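Local structure of RNA-binding protein RMD9, mitochondrial (Saccharomyces cerevisiae S288C, 7A9X) at residues A[539-542]-A[543-547]; A[573-576]-A[577-581]. The protein binds a dodecamer motif in the 3'-untranslated regions of yeast mitochondrial mRNAs and takes part in their processing or stability. All coordinates share one frame; numbering follows the deposited sequence.

Contact 1 of 2, residues A[539-542]-A[543-547]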
ATOM      1  N   ASP A 539     -33.532  18.342  -9.378  1.00126.28           N
ATOM      2  CA  ASP A 539     -32.310  18.401 -10.172  1.00118.03           C
ATOM      3  C   ASP A 539     -31.105  18.425  -9.246  1.00116.56           C
ATOM      4  O   ASP A 539     -30.959  19.347  -8.438  1.00115.28           O
ATOM      5  CB  ASP A 539     -32.313  19.628 -11.089  1.00106.20           C
ATOM      6  CG  ASP A 539     -31.331  19.500 -12.236  1.00110.98           C
ATOM      7  OD1 ASP A 539     -30.152  19.177 -11.983  1.00108.57           O
ATOM      8  OD2 ASP A 539     -31.741  19.712 -13.395  1.00115.96           O
ATOM      9  N   ARG A 540     -30.238  17.419  -9.375  1.00116.17           N
ATOM     10  CA  ARG A 540     -29.024  17.350  -8.570  1.00113.22           C
ATOM     11  C   ARG A 540     -27.856  18.101  -9.192  1.00109.98           C
ATOM     12  O   ARG A 540     -26.986  18.588  -8.459  1.00111.55           O
ATOM     13  CB  ARG A 540     -28.614  15.892  -8.345  1.00111.10           C
ATOM     14  CG  ARG A 540     -29.669  15.025  -7.689  1.00110.16           C
ATOM     15  CD  ARG A 540     -29.078  13.677  -7.319  1.00105.02           C
ATOM     16  NE  ARG A 540     -30.088  12.727  -6.860  1.00105.45           N
ATOM     17  CZ  ARG A 540     -29.811  11.512  -6.399  1.00101.89           C
ATOM     18  NH1 ARG A 540     -30.790  10.711  -6.005  1.00102.23           N
ATOM     19  NH2 ARG A 540     -28.554  11.099  -6.329  1.00 97.22           N
ATOM     20  N   ILE A 541     -27.807  18.205 -10.523  1.00105.55           N
ATOM     21  CA  ILE A 541     -26.686  18.884 -11.169  1.00105.57           C
ATOM     22  C   ILE A 541     -26.707  20.374 -10.846  1.00111.92           C
ATOM     23  O   ILE A 541     -25.654  21.005 -10.681  1.00110.55           O
ATOM     24  CB  ILE A 541     -26.705  18.625 -12.687  1.00100.68           C
ATOM     25  CG1 ILE A 541     -26.479  17.138 -12.968  1.00 95.67           C
ATOM     26  CG2 ILE A 541     -25.660  19.470 -13.394  1.00 97.78           C
ATOM     27  CD1 ILE A 541     -26.422  16.797 -14.436  1.00 92.81           C
ATOM     28  N   GLU A 542     -27.902  20.957 -10.733  1.00118.97           N
ATOM     29  CA  GLU A 542     -27.998  22.367 -10.363  1.00127.79           C
ATOM     30  C   GLU A 542     -27.509  22.601  -8.938  1.00125.75           C
ATOM     31  O   GLU A 542     -26.800  23.578  -8.671  1.00129.67           O
ATOM     32  CB  GLU A 542     -29.435  22.857 -10.528  1.00134.34           C
ATOM     33  CG  GLU A 542     -29.951  22.736 -11.951  1.00139.45           C
ATOM     34  CD  GLU A 542     -31.275  23.443 -12.149  1.00148.01           C
ATOM     35  OE1 GLU A 542     -31.455  24.089 -13.203  1.00150.21           O
ATOM     36  OE2 GLU A 542     -32.136  23.356 -11.247  1.00150.24           O
ATOM     37  N   LEU A 543     -27.872  21.712  -8.010  1.00116.50           N
ATOM     38  CA  LEU A 543     -27.356  21.816  -6.649  1.00109.57           C
ATOM     39  C   LEU A 543     -25.842  21.641  -6.625  1.00107.93           C
ATOM     40  O   LEU A 543     -25.139  22.315  -5.862  1.00108.52           O
ATOM     41  CB  LEU A 543     -28.029  20.777  -5.752  1.00104.14           C
ATOM     42  CG  LEU A 543     -27.571  20.770  -4.292  1.00106.26           C
ATOM     43  CD1 LEU A 543     -27.962  22.068  -3.603  1.00109.50           C
ATOM     44  CD2 LEU A 543     -28.140  19.573  -3.553  1.00104.70           C
ATOM     45  N   TYR A 544     -25.324  20.741  -7.462  1.00102.79           N
ATOM     46  CA  TYR A 544     -23.887  20.504  -7.529  1.00100.15           C
ATOM     47  C   TYR A 544     -23.141  21.754  -7.980  1.00104.24           C
ATOM     48  O   TYR A 544     -22.126  22.135  -7.386  1.00101.20           O
ATOM     49  CB  TYR A 544     -23.614  19.331  -8.469  1.00 96.58           C
ATOM     50  CG  TYR A 544     -22.172  19.158  -8.883  1.00 90.20           C
ATOM     51  CD1 TYR A 544     -21.247  18.570  -8.029  1.00 85.52           C
ATOM     52  CD2 TYR A 544     -21.742  19.560 -10.141  1.00 91.18           C
ATOM     53  CE1 TYR A 544     -19.932  18.402  -8.413  1.00 85.85           C
ATOM     54  CE2 TYR A 544     -20.432  19.394 -10.534  1.00 89.68           C
ATOM     55  CZ  TYR A 544     -19.530  18.813  -9.666  1.00 88.89           C
ATOM     56  OH  TYR A 544     -18.223  18.645 -10.052  1.00 87.38           O
ATOM     57  N   LEU A 545     -23.636  22.412  -9.032  1.00106.71           N
ATOM     58  CA  LEU A 545     -22.985  23.623  -9.519  1.00107.16           C
ATOM     59  C   LEU A 545     -23.171  24.790  -8.559  1.00108.63           C
ATOM     60  O   LEU A 545     -22.345  25.709  -8.535  1.00108.38           O
ATOM     61  CB  LEU A 545     -23.518  23.985 -10.904  1.00108.44           C
ATOM     62  CG  LEU A 545     -23.142  23.025 -12.030  1.00107.62           C
ATOM     63  CD1 LEU A 545     -23.891  23.382 -13.301  1.00108.00           C
ATOM     64  CD2 LEU A 545     -21.639  23.048 -12.268  1.00107.54           C
ATOM     65  N   LYS A 546     -24.246  24.774  -7.771  1.00111.63           N
ATOM     66  CA  LYS A 546     -24.458  25.839  -6.797  1.00115.46           C
ATOM     67  C   LYS A 546     -23.464  25.739  -5.648  1.00114.43           C
ATOM     68  O   LYS A 546     -22.922  26.755  -5.197  1.00117.48           O
ATOM     69  CB  LYS A 546     -25.893  25.790  -6.275  1.00119.96           C
ATOM     70  CG  LYS A 546     -26.173  26.761  -5.145  1.00127.55           C
ATOM     71  CD  LYS A 546     -27.585  26.592  -4.623  1.00135.24           C
ATOM     72  CE  LYS A 546     -28.607  26.871  -5.708  1.00140.79           C
ATOM     73  NZ  LYS A 546     -29.994  26.761  -5.186  1.00146.96           N
ATOM     74  N   ILE A 547     -23.204  24.521  -5.169  1.00112.92           N
ATOM     75  CA  ILE A 547     -22.267  24.341  -4.066  1.00110.00           C
ATOM     76  C   ILE A 547     -20.840  24.619  -4.521  1.00105.68           C
ATOM     77  O   ILE A 547     -20.036  25.187  -3.772  1.00105.51           O
ATOM     78  CB  ILE A 547     -22.409  22.927  -3.475  1.00105.55           C
ATOM     79  CG1 ILE A 547     -23.847  22.693  -3.009  1.00103.24           C
ATOM     80  CG2 ILE A 547     -21.448  22.737  -2.322  1.00104.05           C
ATOM     81  CD1 ILE A 547     -24.109  21.290  -2.524  1.00100.08           C
TER
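Leu545 lies over the carbonyl of Ile541, its CG 3.5 Å from Ile541 O, and just beyond it the methyl CD1 of Leu545 comes within 4.3 Å of Ile541 CG2. With CG of Leu545 set beside its own backbone N (chi1 -68°), the isobutyl group runs back along the helix toward the residue four positions earlier. Tyr544 behaves differently: here CG stands anti to the backbone N (chi1 167°), which carries the ring away from the first turn and leaves CB to meet Ile541 O at 3.4 Å. The phenol then reaches out among Leu484, Thr488 and Val489, and its OH is hydrogen-bonded to the carbonyl of Tyr564.

Residues 539-547 form the first two turns of helix 540-551, in the C-terminal region beyond what is probably the last pentatricopeptide repeat, with Asp539 as N-cap. The carboxylate oxygen OD1 accepts from Glu542 N at 3.1 Å, a fairly straight bond (158°) arriving from above the carboxylate plane, and more weakly from Ile541 N. Two amides at the start of the helix are thereby given an acceptor, and the positive end of the helix dipole would probably favour the ionised acid. The other oxygen, OD2, is taken by the hydroxyl of Tyr578. From there the i to i+4 ladder begins: Tyr544 N donates to Arg540 O at 2.9 Å, Leu545 N to Ile541 O at 3.0 Å, and Lys546 N to Glu542 O over a similar length but with more bend. The extended side chain of Arg540 takes no part in this ladder; its guanidinium group bonds to the carbonyls of Leu446 and Ala487 and makes a cation-pi contact with Trp491.

Contact 2 of 2, residues A[573-576]-A[577-581]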
ATOM      1  N   PRO A 573     -20.811  13.814 -19.947  1.00 99.47           N
ATOM      2  CA  PRO A 573     -21.244  14.883 -20.865  1.00100.40           C
ATOM      3  C   PRO A 573     -22.551  15.557 -20.478  1.00105.54           C
ATOM      4  O   PRO A 573     -22.866  16.609 -21.049  1.00109.77           O
ATOM      5  CB  PRO A 573     -21.377  14.153 -22.211  1.00 99.56           C
ATOM      6  CG  PRO A 573     -20.552  12.907 -22.063  1.00 96.51           C
ATOM      7  CD  PRO A 573     -20.700  12.513 -20.626  1.00 97.54           C
ATOM      8  N   ILE A 574     -23.319  15.001 -19.536  1.00104.37           N
ATOM      9  CA  ILE A 574     -24.548  15.662 -19.112  1.00106.07           C
ATOM     10  C   ILE A 574     -24.247  16.985 -18.417  1.00113.31           C
ATOM     11  O   ILE A 574     -25.142  17.822 -18.258  1.00114.45           O
ATOM     12  CB  ILE A 574     -25.381  14.733 -18.206  1.00100.78           C
ATOM     13  CG1 ILE A 574     -26.814  15.255 -18.067  1.00 95.03           C
ATOM     14  CG2 ILE A 574     -24.724  14.578 -16.842  1.00 95.86           C
ATOM     15  CD1 ILE A 574     -27.699  14.398 -17.193  1.00 93.69           C
ATOM     16  N   LEU A 575     -22.996  17.204 -18.009  1.00116.93           N
ATOM     17  CA  LEU A 575     -22.617  18.481 -17.424  1.00119.19           C
ATOM     18  C   LEU A 575     -22.506  19.580 -18.476  1.00114.86           C
ATOM     19  O   LEU A 575     -22.614  20.763 -18.132  1.00113.41           O
ATOM     20  CB  LEU A 575     -21.292  18.330 -16.672  1.00117.80           C
ATOM     21  CG  LEU A 575     -21.054  19.238 -15.465  1.00118.41           C
ATOM     22  CD1 LEU A 575     -22.197  19.112 -14.476  1.00116.39           C
ATOM     23  CD2 LEU A 575     -19.734  18.889 -14.799  1.00119.76           C
ATOM     24  N   ASN A 576     -22.305  19.217 -19.747  1.00109.51           N
ATOM     25  CA  ASN A 576     -22.147  20.226 -20.792  1.00110.31           C
ATOM     26  C   ASN A 576     -23.424  21.026 -21.012  1.00112.02           C
ATOM     27  O   ASN A 576     -23.357  22.199 -21.394  1.00120.57           O
ATOM     28  CB  ASN A 576     -21.711  19.567 -22.102  1.00115.05           C
ATOM     29  CG  ASN A 576     -20.230  19.249 -22.135  1.00120.68           C
ATOM     30  OD1 ASN A 576     -19.402  20.048 -21.696  1.00121.24           O
ATOM     31  ND2 ASN A 576     -19.888  18.077 -22.656  1.00125.52           N
ATOM     32  N   GLU A 577     -24.593  20.422 -20.789  1.00112.56           N
ATOM     33  CA  GLU A 577     -25.844  21.136 -21.010  1.00116.86           C
ATOM     34  C   GLU A 577     -26.223  22.048 -19.852  1.00116.07           C
ATOM     35  O   GLU A 577     -27.206  22.786 -19.966  1.00114.10           O
ATOM     36  CB  GLU A 577     -26.979  20.145 -21.288  1.00112.70           C
ATOM     37  CG  GLU A 577     -27.167  19.089 -20.221  1.00109.62           C
ATOM     38  CD  GLU A 577     -28.100  17.975 -20.661  1.00118.52           C
ATOM     39  OE1 GLU A 577     -29.322  18.089 -20.431  1.00123.27           O
ATOM     40  OE2 GLU A 577     -27.609  16.986 -21.244  1.00117.61           O
ATOM     41  N   TYR A 578     -25.470  22.023 -18.754  1.00115.65           N
ATOM     42  CA  TYR A 578     -25.703  22.899 -17.615  1.00122.87           C
ATOM     43  C   TYR A 578     -24.649  23.988 -17.481  1.00130.64           C
ATOM     44  O   TYR A 578     -24.758  24.831 -16.583  1.00128.08           O
ATOM     45  CB  TYR A 578     -25.745  22.082 -16.317  1.00119.89           C
ATOM     46  CG  TYR A 578     -26.977  21.226 -16.133  1.00118.93           C
ATOM     47  CD1 TYR A 578     -27.081  19.979 -16.738  1.00117.84           C
ATOM     48  CD2 TYR A 578     -28.027  21.653 -15.332  1.00118.49           C
ATOM     49  CE1 TYR A 578     -28.204  19.191 -16.563  1.00117.61           C
ATOM     50  CE2 TYR A 578     -29.152  20.873 -15.150  1.00119.61           C
ATOM     51  CZ  TYR A 578     -29.235  19.643 -15.767  1.00120.35           C
ATOM     52  OH  TYR A 578     -30.356  18.864 -15.587  1.00126.22           O
ATOM     53  N   LEU A 579     -23.640  24.004 -18.355  1.00135.33           N
ATOM     54  CA  LEU A 579     -22.417  24.762 -18.127  1.00134.37           C
ATOM     55  C   LEU A 579     -22.310  26.053 -18.923  1.00139.81           C
ATOM     56  O   LEU A 579     -21.408  26.852 -18.644  1.00144.82           O
ATOM     57  CB  LEU A 579     -21.196  23.886 -18.440  1.00125.38           C
ATOM     58  CG  LEU A 579     -20.447  23.315 -17.237  1.00118.62           C
ATOM     59  CD1 LEU A 579     -21.405  22.947 -16.104  1.00121.93           C
ATOM     60  CD2 LEU A 579     -19.598  22.115 -17.654  1.00109.15           C
ATOM     61  N   SER A 580     -23.184  26.284 -19.905  1.00136.53           N
ATOM     62  CA  SER A 580     -23.104  27.525 -20.666  1.00135.66           C
ATOM     63  C   SER A 580     -23.440  28.744 -19.817  1.00139.87           C
ATOM     64  O   SER A 580     -23.090  29.866 -20.198  1.00145.01           O
ATOM     65  CB  SER A 580     -24.030  27.466 -21.881  1.00138.55           C
ATOM     66  OG  SER A 580     -23.538  26.561 -22.856  1.00139.46           O
ATOM     67  N   GLY A 581     -24.100  28.552 -18.676  1.00140.77           N
ATOM     68  CA  GLY A 581     -24.463  29.664 -17.819  1.00150.16           C
ATOM     69  C   GLY A 581     -23.953  29.525 -16.399  1.00152.34           C
ATOM     70  O   GLY A 581     -24.653  29.881 -15.447  1.00156.50           O
TER
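A chi1 of 55° places CG of Glu577 between its backbone N and carbonyl carbon, and this folds the side chain back over the preceding turn, where CG lies 3.1 Å from Ile574 O. Beyond CG the chain is extended and crosses the side chain of Ile574 at a slant, OE2 coming 3.7 Å from Ile574 CG1; the carboxylate goes on to a salt bridge with Arg496 through OE1. In Tyr578, CG sits beside the backbone N (chi1 -72°), and the ring presents its edge to the same carbonyl: Ile574 O lies in the ring plane, 3.3 Å from CD1.

The backbone beneath opens with a short 3-10 segment, 573-575, following helix 566-571. An i to i+3 bond joins Asn576 N to Pro573 O, and the same spacing recurs in Tyr578 N to Leu575 O, at 3.2 Å, where the donor stands well above the carbonyl plane. Leu575 O is also roofed by the branched end of Leu579, whose CD1 and CD2 lie 3.2 and 3.3 Å away, while CD1 packs at 3.8 Å on CG of Leu575. An alanine in place of Leu579 lacks both methyls, so Leu575 would probably lose apolar cover on this side and its carbonyl would be less shielded. Leu575 and Leu579 both touch Ala569 of helix 566-571, and Ile574 rests on Ser492 and Arg496 of helix 489-502, with Gln493 OE1 accepting from its backbone N.

The two contacts are separate in sequence but touch, their centres 11 Å apart. Residues 573-581 of contact 2 lie against the start of the helix described as contact 1. Asp539 OD2 and Tyr578 OH, 2.7 Å apart, make a probable hydrogen bond, so the residue that caps the helix probably also fixes the phenol of the later loop. Beside this polar pair Ile541 is the shared apolar element: its CG2 packs 3.5 Å from Tyr578 CG and 3.6 Å from Leu575 CD1, and its CD1 meets Ile574 CG2. The nearest atoms of contacts 1 and 2 are about 6 Å and 8 Å from the bound RNA, close to it without touching.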